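Local coordinates for transcriptional regulator, TetR family (Thermus thermophilus, PDB 3VPR), which represses transcription, probably by binding cis-regulatory DNA through a helix-turn-helix motif of the TetR type, at residues T17-Y21 against E22-V26; G61-A64 against A65-A69; R80-M83 against E84-R88; E110-L113 against K114-L118. All blocks are in the same frame, centred on the assembly; numbering follows the deposited sequence.

Contact 1 of 4, residues T17-Y21 against E22-V26; sequences TEKGY and EATSV
Two hydrogen bonds from Thr24 close the turn that follows helix 4-19. Its hydroxyl OG1 donates to Gly20 O at 2.8 Å, with the donor tilted 29° from the carbonyl plane. Thr24 CG2 stands anti to the backbone N, and this rotation brings OG1 round beside that N, facing the end of the helix. The second bond runs from Thr24 N to Tyr21 O at 3.3 Å and closes a type I beta turn; its N-H meets the carbonyl from well above the plane. A third, weak bond joins Lys19 NZ to Ala23 O at 3.2 Å, but the stronger partner of this ammonium is Asp28, in a salt bridge.

Van der Waals contacts fill in between these bonds. Lys19 bends at chi3 (60°) and draws its chain over Thr24, Lys19 CB lying 3.3 Å from Thr24 OG1. Ala23 CB rests 3.6 Å from Lys19 O. Gly20 leaves the helix with positive phi, a conformation in which a CB would be jammed against the preceding carbonyl.

The aromatic part belongs to Tyr21. Glu22 OE2 lies in the plane of its ring, 3.4 Å from Tyr21 CD2, and is hydrogen-bonded to Ser106 OG. Lys47 adds a cation-pi contact to the same ring, and Phe16 meets it edge-to-face.

The helix end at Gly20 and the Tyr21-Thr24 turn carry the chain from helix 4-19 into the predicted helix-turn-helix of a TetR-family DNA-binding domain, whose first helix, 26-33, is N-capped by Ser25 through an OG bond to Asp28 N.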
ATOM      1  N   THR A  17      10.338   5.476  12.885  1.00 44.64           N
ATOM      2  CA  THR A  17       9.250   6.124  12.166  1.00 42.78           C
ATOM      3  C   THR A  17       9.621   7.580  11.842  1.00 48.81           C
ATOM      4  O   THR A  17       9.273   8.097  10.785  1.00 46.00           O
ATOM      5  CB  THR A  17       7.948   6.104  13.007  1.00 45.15           C
ATOM      6  OG1 THR A  17       7.487   4.754  13.133  1.00 39.04           O
ATOM      7  CG2 THR A  17       6.855   6.960  12.349  1.00 39.46           C
ATOM      8  N   GLU A  18      10.340   8.224  12.757  1.00 50.26           N
ATOM      9  CA  GLU A  18      10.753   9.618  12.601  1.00 55.08           C
ATOM     10  C   GLU A  18      11.980   9.804  11.706  1.00 52.30           C
ATOM     11  O   GLU A  18      12.044  10.760  10.938  1.00 55.88           O
ATOM     12  CB  GLU A  18      11.040  10.239  13.981  1.00 60.09           C
ATOM     13  CG  GLU A  18       9.820  10.373  14.915  1.00 58.93           C
ATOM     14  CD  GLU A  18      10.208  10.532  16.400  1.00 70.31           C
ATOM     15  OE1 GLU A  18       9.304  10.735  17.247  1.00 73.71           O
ATOM     16  OE2 GLU A  18      11.412  10.444  16.729  1.00 58.14           O
ATOM     17  N   LYS A  19      12.947   8.895  11.813  1.00 47.03           N
ATOM     18  CA  LYS A  19      14.188   8.967  11.040  1.00 43.67           C
ATOM     19  C   LYS A  19      14.358   7.937   9.925  1.00 47.19           C
ATOM     20  O   LYS A  19      15.171   8.136   9.027  1.00 51.10           O
ATOM     21  CB  LYS A  19      15.406   8.794  11.946  1.00 39.77           C
ATOM     22  CG  LYS A  19      15.655   9.851  12.970  1.00 46.16           C
ATOM     23  CD  LYS A  19      17.069   9.667  13.520  1.00 50.18           C
ATOM     24  CE  LYS A  19      18.104   9.791  12.402  1.00 52.81           C
ATOM     25  NZ  LYS A  19      19.513   9.612  12.848  1.00 65.69           N
ATOM     26  N   GLY A  20      13.627   6.832   9.995  1.00 43.60           N
ATOM     27  CA  GLY A  20      13.777   5.792   8.990  1.00 36.79           C
ATOM     28  C   GLY A  20      14.686   4.733   9.592  1.00 41.36           C
ATOM     29  O   GLY A  20      15.647   5.080  10.272  1.00 43.46           O
ATOM     30  N   TYR A  21      14.406   3.456   9.347  1.00 33.87           N
ATOM     31  CA  TYR A  21      15.212   2.377   9.919  1.00 41.14           C
ATOM     32  C   TYR A  21      16.677   2.411   9.541  1.00 47.46           C
ATOM     33  O   TYR A  21      17.563   2.308  10.396  1.00 49.29           O
ATOM     34  CB  TYR A  21      14.651   1.005   9.520  1.00 41.44           C
ATOM     35  CG  TYR A  21      15.519  -0.150   9.987  1.00 43.97           C
ATOM     36  CD1 TYR A  21      15.467  -0.596  11.308  1.00 47.01           C
ATOM     37  CD2 TYR A  21      16.427  -0.768   9.119  1.00 41.31           C
ATOM     38  CE1 TYR A  21      16.298  -1.623  11.756  1.00 42.32           C
ATOM     39  CE2 TYR A  21      17.264  -1.793   9.560  1.00 38.31           C
ATOM     40  CZ  TYR A  21      17.193  -2.214  10.882  1.00 45.64           C
ATOM     41  OH  TYR A  21      18.029  -3.208  11.344  1.00 44.57           O
ATOM     42  N   GLU A  22      16.926   2.517   8.244  1.00 51.97           N
ATOM     43  CA  GLU A  22      18.278   2.537   7.720  1.00 50.55           C
ATOM     44  C   GLU A  22      19.124   3.703   8.220  1.00 56.32           C
ATOM     45  O   GLU A  22      20.304   3.525   8.532  1.00 54.66           O
ATOM     46  CB  GLU A  22      18.229   2.537   6.193  1.00 62.35           C
ATOM     47  CG  GLU A  22      17.896   1.182   5.602  1.00 64.59           C
ATOM     48  CD  GLU A  22      18.911   0.132   6.009  1.00 73.21           C
ATOM     49  OE1 GLU A  22      20.121   0.418   5.894  1.00 82.28           O
ATOM     50  OE2 GLU A  22      18.510  -0.972   6.441  1.00 64.83           O
ATOM     51  N   ALA A  23      18.525   4.887   8.314  1.00 55.95           N
ATOM     52  CA  ALA A  23      19.255   6.075   8.759  1.00 53.02           C
ATOM     53  C   ALA A  23      19.416   6.192  10.268  1.00 58.56           C
ATOM     54  O   ALA A  23      19.946   7.188  10.755  1.00 61.39           O
ATOM     55  CB  ALA A  23      18.584   7.327   8.220  1.00 45.03           C
ATOM     56  N   THR A  24      18.960   5.191  11.014  1.00 57.27           N
ATOM     57  CA  THR A  24      19.096   5.229  12.468  1.00 50.87           C
ATOM     58  C   THR A  24      20.150   4.225  12.923  1.00 47.72           C
ATOM     59  O   THR A  24      20.023   3.027  12.681  1.00 44.16           O
ATOM     60  CB  THR A  24      17.755   4.923  13.163  1.00 36.15           C
ATOM     61  OG1 THR A  24      16.780   5.875  12.732  1.00 38.71           O
ATOM     62  CG2 THR A  24      17.898   5.018  14.676  1.00 30.93           C
ATOM     63  N   SER A  25      21.192   4.723  13.581  1.00 40.02           N
ATOM     64  CA  SER A  25      22.274   3.865  14.051  1.00 45.43           C
ATOM     65  C   SER A  25      22.013   3.339  15.449  1.00 43.97           C
ATOM     66  O   SER A  25      21.174   3.865  16.175  1.00 42.96           O
ATOM     67  CB  SER A  25      23.591   4.642  14.067  1.00 50.47           C
ATOM     68  OG  SER A  25      23.636   5.531  15.174  1.00 49.87           O
ATOM     69  N   VAL A  26      22.734   2.292  15.825  1.00 43.29           N
ATOM     70  CA  VAL A  26      22.602   1.733  17.163  1.00 46.10           C
ATOM     71  C   VAL A  26      23.011   2.858  18.118  1.00 47.86           C
ATOM     72  O   VAL A  26      22.447   3.009  19.201  1.00 46.51           O
ATOM     73  CB  VAL A  26      23.534   0.502  17.346  1.00 43.48           C
ATOM     74  CG1 VAL A  26      23.695   0.163  18.828  1.00 38.71           C
ATOM     75  CG2 VAL A  26      22.941  -0.698  16.604  1.00 56.03           C
TER

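Contact 2 of 4, residues G61-A64 against A65-A69; sequences GLVA and AGEKA
Glu67 folds back along the helix onto Val63 and Ala64. Its CG sits 3.2 Å from Val63 O and its CD 4.0 Å from Val63 CG1, the two side chains crossing at a slant. Glu67 CG is anti to its own carbonyl carbon (chi1 -67°), which directs the chain toward the preceding turn and brings OE1 to 3.4 Å from Ala64 CA. Lys68, bent at chi2, lays its methylenes beside Ala64 O, with CG at 3.3 Å. On another side of the helix, Ala65 CB packs 3.1 Å from Leu62 O.

These contacts ride on the backbone ladder of helix 47-70, a long helix whose later turns pass between helices 75-92 and 109-135 in the all-alpha TetR-type fold. Ala65 N bonds Gly61 O and Gly66 N bonds Leu62 O, both at 3.1 Å. Beyond them the ladder weakens: Glu67 N divides its N-H between Val63 O and Ala64 O, each bond weak, and Lys68 N makes a weak bond to Ala64 O at 3.4 Å.

Farther out, Val63 packs on Leu118 and Glu67 on Asn125 of helix 109-135, and Glu67 OE2 forms a long, weak ion pair with Arg121. Ala65 lies against Ala85 of helix 75-92, and Leu62 against His86.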
ATOM      1  N   GLY A  61       0.065  -9.090  17.290  1.00 41.13           N
ATOM      2  CA  GLY A  61      -1.107  -8.399  17.789  1.00 41.42           C
ATOM      3  C   GLY A  61      -2.168  -8.353  16.705  1.00 46.44           C
ATOM      4  O   GLY A  61      -3.358  -8.494  16.974  1.00 46.79           O
ATOM      5  N   LEU A  62      -1.737  -8.175  15.461  1.00 47.81           N
ATOM      6  CA  LEU A  62      -2.682  -8.113  14.354  1.00 46.57           C
ATOM      7  C   LEU A  62      -3.339  -9.475  14.149  1.00 40.00           C
ATOM      8  O   LEU A  62      -4.554  -9.579  14.049  1.00 47.83           O
ATOM      9  CB  LEU A  62      -1.961  -7.662  13.076  1.00 45.65           C
ATOM     10  CG  LEU A  62      -2.820  -7.303  11.869  1.00 46.33           C
ATOM     11  CD1 LEU A  62      -3.862  -6.274  12.288  1.00 41.35           C
ATOM     12  CD2 LEU A  62      -1.951  -6.757  10.750  1.00 33.07           C
ATOM     13  N   VAL A  63      -2.531 -10.526  14.096  1.00 47.91           N
ATOM     14  CA  VAL A  63      -3.050 -11.876  13.908  1.00 40.19           C
ATOM     15  C   VAL A  63      -4.078 -12.225  14.984  1.00 49.20           C
ATOM     16  O   VAL A  63      -5.131 -12.812  14.697  1.00 45.90           O
ATOM     17  CB  VAL A  63      -1.921 -12.916  13.953  1.00 37.61           C
ATOM     18  CG1 VAL A  63      -2.497 -14.318  14.077  1.00 46.21           C
ATOM     19  CG2 VAL A  63      -1.080 -12.815  12.698  1.00 46.65           C
ATOM     20  N   ALA A  64      -3.776 -11.878  16.224  1.00 39.35           N
ATOM     21  CA  ALA A  64      -4.705 -12.178  17.305  1.00 45.49           C
ATOM     22  C   ALA A  64      -6.018 -11.457  17.032  1.00 46.94           C
ATOM     23  O   ALA A  64      -7.100 -12.022  17.215  1.00 49.45           O
ATOM     24  CB  ALA A  64      -4.121 -11.731  18.646  1.00 37.09           C
ATOM     25  N   ALA A  65      -5.909 -10.210  16.579  1.00 49.90           N
ATOM     26  CA  ALA A  65      -7.075  -9.383  16.282  1.00 51.40           C
ATOM     27  C   ALA A  65      -8.036 -10.059  15.310  1.00 45.51           C
ATOM     28  O   ALA A  65      -9.248 -10.016  15.501  1.00 56.27           O
ATOM     29  CB  ALA A  65      -6.627  -8.046  15.725  1.00 54.47           C
ATOM     30  N   GLY A  66      -7.486 -10.690  14.279  1.00 51.04           N
ATOM     31  CA  GLY A  66      -8.309 -11.365  13.292  1.00 52.23           C
ATOM     32  C   GLY A  66      -8.843 -12.717  13.732  1.00 57.27           C
ATOM     33  O   GLY A  66      -9.805 -13.231  13.157  1.00 59.90           O
ATOM     34  N   GLU A  67      -8.220 -13.312  14.741  1.00 59.38           N
ATOM     35  CA  GLU A  67      -8.679 -14.605  15.228  1.00 55.89           C
ATOM     36  C   GLU A  67      -9.982 -14.428  15.991  1.00 47.71           C
ATOM     37  O   GLU A  67     -10.811 -15.326  16.029  1.00 44.71           O
ATOM     38  CB  GLU A  67      -7.621 -15.251  16.123  1.00 50.15           C
ATOM     39  CG  GLU A  67      -6.358 -15.639  15.373  1.00 60.46           C
ATOM     40  CD  GLU A  67      -5.269 -16.185  16.276  1.00 61.73           C
ATOM     41  OE1 GLU A  67      -5.033 -15.595  17.358  1.00 48.95           O
ATOM     42  OE2 GLU A  67      -4.642 -17.193  15.892  1.00 64.23           O
ATOM     43  N   LYS A  68     -10.167 -13.258  16.589  1.00 44.81           N
ATOM     44  CA  LYS A  68     -11.386 -13.010  17.333  1.00 46.95           C
ATOM     45  C   LYS A  68     -12.561 -13.130  16.364  1.00 62.15           C
ATOM     46  O   LYS A  68     -13.596 -13.720  16.692  1.00 61.75           O
ATOM     47  CB  LYS A  68     -11.387 -11.600  17.926  1.00 50.04           C
ATOM     48  CG  LYS A  68     -10.051 -11.093  18.477  1.00 62.22           C
ATOM     49  CD  LYS A  68      -9.560 -11.898  19.664  1.00 66.83           C
ATOM     50  CE  LYS A  68      -8.480 -11.157  20.443  1.00 67.73           C
ATOM     51  NZ  LYS A  68      -8.155 -11.873  21.711  1.00 55.10           N
ATOM     52  N   ALA A  69     -12.383 -12.579  15.163  1.00 49.42           N
ATOM     53  CA  ALA A  69     -13.430 -12.576  14.148  1.00 49.73           C
ATOM     54  C   ALA A  69     -13.850 -13.955  13.663  1.00 50.41           C
ATOM     55  O   ALA A  69     -15.004 -14.152  13.292  1.00 49.55           O
ATOM     56  CB  ALA A  69     -13.001 -11.711  12.956  1.00 44.70           C
TER

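Contact 3 of 4, residues R80-M83 against E84-R88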
ATOM      1  N   ARG A  80     -16.787  -7.744   9.440  1.00 30.73           N
ATOM      2  CA  ARG A  80     -16.732  -6.383   9.973  1.00 36.93           C
ATOM      3  C   ARG A  80     -15.815  -6.274  11.188  1.00 43.95           C
ATOM      4  O   ARG A  80     -15.030  -5.324  11.311  1.00 49.26           O
ATOM      5  CB  ARG A  80     -18.136  -5.885  10.335  1.00 31.95           C
ATOM      6  CG  ARG A  80     -18.160  -4.422  10.816  1.00 45.69           C
ATOM      7  CD  ARG A  80     -19.591  -3.870  10.959  1.00 56.27           C
ATOM      8  NE  ARG A  80     -20.298  -4.369  12.142  1.00 56.12           N
ATOM      9  CZ  ARG A  80     -20.048  -3.993  13.398  1.00 57.67           C
ATOM     10  NH1 ARG A  80     -19.102  -3.101  13.663  1.00 56.64           N
ATOM     11  NH2 ARG A  80     -20.751  -4.511  14.395  1.00 51.47           N
ATOM     12  N   ARG A  81     -15.910  -7.252  12.082  1.00 43.56           N
ATOM     13  CA  ARG A  81     -15.076  -7.247  13.268  1.00 39.04           C
ATOM     14  C   ARG A  81     -13.622  -7.408  12.861  1.00 28.83           C
ATOM     15  O   ARG A  81     -12.748  -6.744  13.388  1.00 38.18           O
ATOM     16  CB  ARG A  81     -15.498  -8.362  14.219  1.00 48.20           C
ATOM     17  CG  ARG A  81     -16.977  -8.302  14.573  1.00 73.08           C
ATOM     18  CD  ARG A  81     -17.225  -8.795  15.980  1.00 86.44           C
ATOM     19  NE  ARG A  81     -16.727  -7.832  16.956  1.00 97.49           N
ATOM     20  CZ  ARG A  81     -16.294  -8.154  18.169  1.00102.49           C
ATOM     21  NH1 ARG A  81     -16.293  -9.422  18.565  1.00104.52           N
ATOM     22  NH2 ARG A  81     -15.855  -7.204  18.987  1.00104.60           N
ATOM     23  N   PHE A  82     -13.355  -8.288  11.910  1.00 28.74           N
ATOM     24  CA  PHE A  82     -11.988  -8.461  11.470  1.00 31.01           C
ATOM     25  C   PHE A  82     -11.422  -7.117  10.976  1.00 34.80           C
ATOM     26  O   PHE A  82     -10.357  -6.680  11.413  1.00 31.61           O
ATOM     27  CB  PHE A  82     -11.928  -9.490  10.353  1.00 32.57           C
ATOM     28  CG  PHE A  82     -10.540  -9.743   9.827  1.00 42.19           C
ATOM     29  CD1 PHE A  82      -9.944  -8.866   8.923  1.00 32.42           C
ATOM     30  CD2 PHE A  82      -9.836 -10.882  10.218  1.00 36.49           C
ATOM     31  CE1 PHE A  82      -8.664  -9.129   8.409  1.00 32.02           C
ATOM     32  CE2 PHE A  82      -8.571 -11.147   9.712  1.00 34.77           C
ATOM     33  CZ  PHE A  82      -7.982 -10.275   8.807  1.00 31.88           C
HETATM   34  N   MSE A  83     -12.156  -6.451  10.088  1.00 35.56           N
HETATM   35  CA  MSE A  83     -11.697  -5.187   9.526  1.00 35.57           C
HETATM   36  C   MSE A  83     -11.509  -4.089  10.573  1.00 36.67           C
HETATM   37  O   MSE A  83     -10.508  -3.366  10.543  1.00 32.05           O
HETATM   38  CB  MSE A  83     -12.656  -4.732   8.424  1.00 28.80           C
HETATM   39  CG  MSE A  83     -12.699  -5.688   7.239  1.00 39.30           C
HETATM   40 SE   MSE A  83     -14.036  -5.236   5.890  1.00 46.86          SE
HETATM   41  CE  MSE A  83     -13.147  -3.659   5.125  1.00 31.06           C
ATOM     42  N   GLU A  84     -12.455  -3.974  11.499  1.00 34.05           N
ATOM     43  CA  GLU A  84     -12.359  -2.959  12.543  1.00 37.57           C
ATOM     44  C   GLU A  84     -11.251  -3.232  13.559  1.00 39.14           C
ATOM     45  O   GLU A  84     -10.540  -2.314  13.960  1.00 42.72           O
ATOM     46  CB  GLU A  84     -13.704  -2.799  13.254  1.00 43.16           C
ATOM     47  CG  GLU A  84     -14.728  -2.085  12.382  1.00 55.32           C
ATOM     48  CD  GLU A  84     -16.013  -1.753  13.110  1.00 59.16           C
ATOM     49  OE1 GLU A  84     -15.949  -1.114  14.181  1.00 76.83           O
ATOM     50  OE2 GLU A  84     -17.090  -2.122  12.606  1.00 68.37           O
ATOM     51  N   ALA A  85     -11.103  -4.488  13.972  1.00 31.18           N
ATOM     52  CA  ALA A  85     -10.059  -4.850  14.919  1.00 35.71           C
ATOM     53  C   ALA A  85      -8.705  -4.570  14.265  1.00 33.88           C
ATOM     54  O   ALA A  85      -7.797  -4.060  14.907  1.00 40.65           O
ATOM     55  CB  ALA A  85     -10.176  -6.343  15.298  1.00 30.02           C
ATOM     56  N   HIS A  86      -8.580  -4.898  12.979  1.00 36.08           N
ATOM     57  CA  HIS A  86      -7.336  -4.666  12.242  1.00 26.73           C
ATOM     58  C   HIS A  86      -6.978  -3.183  12.263  1.00 27.29           C
ATOM     59  O   HIS A  86      -5.877  -2.813  12.648  1.00 32.20           O
ATOM     60  CB  HIS A  86      -7.492  -5.150  10.795  1.00 33.40           C
ATOM     61  CG  HIS A  86      -6.289  -4.915   9.932  1.00 38.18           C
ATOM     62  ND1 HIS A  86      -5.628  -5.939   9.285  1.00 33.33           N
ATOM     63  CD2 HIS A  86      -5.645  -3.775   9.589  1.00 24.90           C
ATOM     64  CE1 HIS A  86      -4.627  -5.437   8.583  1.00 32.63           C
ATOM     65  NE2 HIS A  86      -4.615  -4.127   8.751  1.00 38.71           N
ATOM     66  N   ALA A  87      -7.927  -2.344  11.859  1.00 36.23           N
ATOM     67  CA  ALA A  87      -7.746  -0.894  11.803  1.00 32.76           C
ATOM     68  C   ALA A  87      -7.511  -0.263  13.172  1.00 33.14           C
ATOM     69  O   ALA A  87      -6.733   0.681  13.302  1.00 37.51           O
ATOM     70  CB  ALA A  87      -8.972  -0.240  11.132  1.00 34.47           C
ATOM     71  N   ARG A  88      -8.197  -0.766  14.192  1.00 41.99           N
ATOM     72  CA  ARG A  88      -8.014  -0.228  15.532  1.00 39.49           C
ATOM     73  C   ARG A  88      -6.609  -0.557  16.024  1.00 39.94           C
ATOM     74  O   ARG A  88      -5.900   0.310  16.527  1.00 40.01           O
ATOM     75  CB  ARG A  88      -9.047  -0.798  16.504  1.00 42.51           C
ATOM     76  CG  ARG A  88      -8.708  -0.498  17.955  1.00 56.33           C
ATOM     77  CD  ARG A  88      -9.823  -0.862  18.911  1.00 61.91           C
ATOM     78  NE  ARG A  88     -10.806   0.207  19.025  1.00 78.01           N
ATOM     79  CZ  ARG A  88     -11.764   0.258  19.943  1.00 83.82           C
ATOM     80  NH1 ARG A  88     -11.884  -0.706  20.850  1.00 91.34           N
ATOM     81  NH2 ARG A  88     -12.606   1.279  19.954  1.00 86.71           N
TER
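Glu84 N donates to Arg80 O at 2.9 Å, and the same two residues are joined again through their side chains. Both belong to helix 75-92 of the TetR-like C-terminal domain, where this is a classic i to i+4 salt bridge lying along one face of the helix. Arg80 NH1 donates to Glu84 OE2; the modelled separation is very short, so its exact length is doubtful. Arg80 leaves the backbone with CG anti to N (chi1 -176°) and then bends at chi3, which returns the guanidinium to the acid one turn on. The carboxylate meets it at an edge, the two planes 44° apart, while Glu84 CG lies 3.4 Å from Arg80 O.

Each charge has a second partner: Glu84 OE1 pairs with Arg175 NH1 of helix 170-183, and Arg80 NH2 with Glu77. The two arginines probably favour an ionised Glu84, although the nearby carboxylate of Glu171 would work the other way.

The remaining backbone bonds follow the regular helical pattern, Ala85 N to Arg81 O at 2.9 Å, His86 N to Phe82 O at 3.0 Å and Ala87 N to Met83 O at 3.1 Å. Met83, present as selenomethionine, packs on Tyr177, His178, Val151 and Leu155. Phe82 and His86 both engage His122 of helix 109-135, the phenyl ring by stacking and His86 ND1 by a hydrogen bond to His122 NE2. Within their own helix these two side chains barely meet: Phe82 CE1 is 4.5 Å from His86 ND1, while His86 CB presses to 3.3 Å from Phe82 O.

Contact 4 of 4, residues E110-L113 against K114-L118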
ATOM      1  N   GLU A 110      15.590 -15.821   7.914  1.00 33.50           N
ATOM      2  CA  GLU A 110      14.750 -16.544   8.860  1.00 43.83           C
ATOM      3  C   GLU A 110      13.797 -15.631   9.628  1.00 47.50           C
ATOM      4  O   GLU A 110      12.679 -16.040   9.955  1.00 37.98           O
ATOM      5  CB  GLU A 110      15.592 -17.378   9.836  1.00 49.31           C
ATOM      6  CG  GLU A 110      14.746 -18.096  10.894  1.00 57.79           C
ATOM      7  CD  GLU A 110      15.423 -19.328  11.482  1.00 66.51           C
ATOM      8  OE1 GLU A 110      16.607 -19.240  11.886  1.00 63.46           O
ATOM      9  OE2 GLU A 110      14.759 -20.388  11.552  1.00 65.13           O
ATOM     10  N   ASN A 111      14.219 -14.400   9.920  1.00 43.40           N
ATOM     11  CA  ASN A 111      13.320 -13.493  10.635  1.00 44.21           C
ATOM     12  C   ASN A 111      12.198 -13.100   9.700  1.00 33.61           C
ATOM     13  O   ASN A 111      11.038 -13.101  10.087  1.00 39.77           O
ATOM     14  CB  ASN A 111      14.039 -12.231  11.111  1.00 37.89           C
ATOM     15  CG  ASN A 111      14.885 -12.475  12.339  1.00 43.49           C
ATOM     16  OD1 ASN A 111      14.653 -13.419  13.094  1.00 45.85           O
ATOM     17  ND2 ASN A 111      15.863 -11.614  12.556  1.00 40.93           N
ATOM     18  N   ARG A 112      12.552 -12.786   8.458  1.00 34.81           N
ATOM     19  CA  ARG A 112      11.560 -12.384   7.469  1.00 28.96           C
ATOM     20  C   ARG A 112      10.551 -13.507   7.331  1.00 39.59           C
ATOM     21  O   ARG A 112       9.385 -13.270   7.040  1.00 41.07           O
ATOM     22  CB  ARG A 112      12.221 -12.138   6.110  1.00 31.74           C
ATOM     23  CG  ARG A 112      11.372 -11.347   5.129  1.00 42.91           C
ATOM     24  CD  ARG A 112      11.808 -11.607   3.703  1.00 50.04           C
ATOM     25  NE  ARG A 112      13.256 -11.746   3.609  1.00 61.15           N
ATOM     26  CZ  ARG A 112      14.105 -10.732   3.669  1.00 56.17           C
ATOM     27  NH1 ARG A 112      13.646  -9.500   3.816  1.00 71.55           N
ATOM     28  NH2 ARG A 112      15.410 -10.953   3.598  1.00 59.03           N
ATOM     29  N   LEU A 113      11.023 -14.732   7.546  1.00 42.30           N
ATOM     30  CA  LEU A 113      10.200 -15.929   7.434  1.00 41.82           C
ATOM     31  C   LEU A 113       9.098 -16.000   8.464  1.00 33.86           C
ATOM     32  O   LEU A 113       7.943 -16.221   8.116  1.00 38.77           O
ATOM     33  CB  LEU A 113      11.075 -17.190   7.544  1.00 44.01           C
ATOM     34  CG  LEU A 113      10.412 -18.561   7.391  1.00 45.59           C
ATOM     35  CD1 LEU A 113      11.497 -19.635   7.273  1.00 45.88           C
ATOM     36  CD2 LEU A 113       9.513 -18.855   8.577  1.00 48.00           C
ATOM     37  N   LYS A 114       9.448 -15.843   9.736  1.00 37.02           N
ATOM     38  CA  LYS A 114       8.442 -15.914  10.785  1.00 40.92           C
ATOM     39  C   LYS A 114       7.493 -14.725  10.687  1.00 43.03           C
ATOM     40  O   LYS A 114       6.336 -14.808  11.100  1.00 44.85           O
ATOM     41  CB  LYS A 114       9.098 -15.955  12.170  1.00 47.62           C
ATOM     42  CG  LYS A 114      10.072 -17.109  12.352  1.00 58.67           C
ATOM     43  CD  LYS A 114      10.585 -17.198  13.780  1.00 62.17           C
ATOM     44  CE  LYS A 114       9.772 -18.184  14.599  1.00 77.09           C
ATOM     45  NZ  LYS A 114       9.938 -19.580  14.089  1.00 75.38           N
ATOM     46  N   THR A 115       7.990 -13.627  10.126  1.00 33.81           N
ATOM     47  CA  THR A 115       7.203 -12.422   9.958  1.00 31.31           C
ATOM     48  C   THR A 115       6.174 -12.572   8.835  1.00 40.46           C
ATOM     49  O   THR A 115       4.989 -12.314   9.032  1.00 35.94           O
ATOM     50  CB  THR A 115       8.129 -11.245   9.656  1.00 38.15           C
ATOM     51  OG1 THR A 115       8.742 -10.805  10.877  1.00 43.36           O
ATOM     52  CG2 THR A 115       7.367 -10.113   9.020  1.00 51.78           C
ATOM     53  N   ILE A 116       6.633 -12.996   7.659  1.00 38.84           N
ATOM     54  CA  ILE A 116       5.750 -13.175   6.511  1.00 39.72           C
ATOM     55  C   ILE A 116       4.754 -14.283   6.822  1.00 40.37           C
ATOM     56  O   ILE A 116       3.610 -14.242   6.381  1.00 45.54           O
ATOM     57  CB  ILE A 116       6.551 -13.546   5.231  1.00 44.45           C
ATOM     58  CG1 ILE A 116       7.549 -12.439   4.893  1.00 48.50           C
ATOM     59  CG2 ILE A 116       5.601 -13.760   4.059  1.00 48.97           C
ATOM     60  CD1 ILE A 116       6.919 -11.074   4.665  1.00 52.25           C
ATOM     61  N   ALA A 117       5.190 -15.270   7.597  1.00 41.92           N
ATOM     62  CA  ALA A 117       4.309 -16.368   7.974  1.00 45.49           C
ATOM     63  C   ALA A 117       3.154 -15.822   8.824  1.00 44.01           C
ATOM     64  O   ALA A 117       2.050 -16.357   8.791  1.00 41.56           O
ATOM     65  CB  ALA A 117       5.090 -17.438   8.746  1.00 37.23           C
ATOM     66  N   LEU A 118       3.408 -14.763   9.590  1.00 43.87           N
ATOM     67  CA  LEU A 118       2.349 -14.160  10.407  1.00 45.06           C
ATOM     68  C   LEU A 118       1.412 -13.337   9.509  1.00 42.34           C
ATOM     69  O   LEU A 118       0.195 -13.316   9.708  1.00 36.53           O
ATOM     70  CB  LEU A 118       2.944 -13.277  11.507  1.00 41.08           C
ATOM     71  CG  LEU A 118       3.440 -14.043  12.745  1.00 49.82           C
ATOM     72  CD1 LEU A 118       4.131 -13.075  13.696  1.00 49.10           C
ATOM     73  CD2 LEU A 118       2.270 -14.732  13.447  1.00 37.13           C
TER
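The flat peptide carbonyl of Asn111 receives Thr115 N in its own plane, at 3.1 Å. Thr115 OG1 adds a weak bond to the same oxygen at 3.3 Å, so two donors from one residue share Asn111 O. The hydroxyl comes within range because Thr115 OG1 lies beside its own backbone N (chi1 -78°), while CG2 is anti to that N. Such a bond, from a threonine hydroxyl to the carbonyl four residues back, is a familiar way for this side chain to satisfy itself inside a helix. One residue further on, Ile116 N bonds Arg112 O at 2.8 Å.

Van der Waals contacts run along the helix surface. Arg112 and Ile116 lie side by side and point the same way, with Arg112 CG 4.0 Å from Ile116 CG1. Ile116 CG1 also presses against Arg112 O, and Ala117 CB rests 3.2 Å from Leu113 O. Lys114 CG passes 3.7 Å from Glu110 O, yet the charged ends of this i to i+4 pair stay apart, Glu110 OE2 being 5.5 Å from Lys114 NZ; any attraction between them acts at a distance.

The eight residues from Glu110 to Ala117 form the opening turns of helix 109-135, which are largely on the surface. One side rests on helix 47-70, where Asn111 ND2 bonds Glu48 OE2, Asn111 and Lys114 touch Tyr52, and Thr115 packs on Leu59. Elsewhere Arg112 and Ile116 touch Ile104, and Thr115 touches Leu107, in the segment leading from helix 94-103.

Overall arrangement
Contact 3 is the most buried of the four, contacts 1 and 2 are partly buried, and contact 4 lies at the surface. Contacts 2 and 3 sit about 9 Å apart between centres and join successive helices, Gly66 CA meeting Phe82 CD2 at 3.5 Å. Contact 2 also reaches contact 4, where Val63 CG2 lies 3.3 Å from Leu118 O, so helix 47-70 touches both neighbours. Contact 1 stands apart in the predicted DNA-binding region, its centre about 29 Å from those of contacts 2 and 3. Chemistry follows place: turn and capping bonds in contact 1, small residues and a folded-back Glu67 in contact 2, a salt bridge to a buried glutamate in contact 3, one weak hydroxyl bond in contact 4.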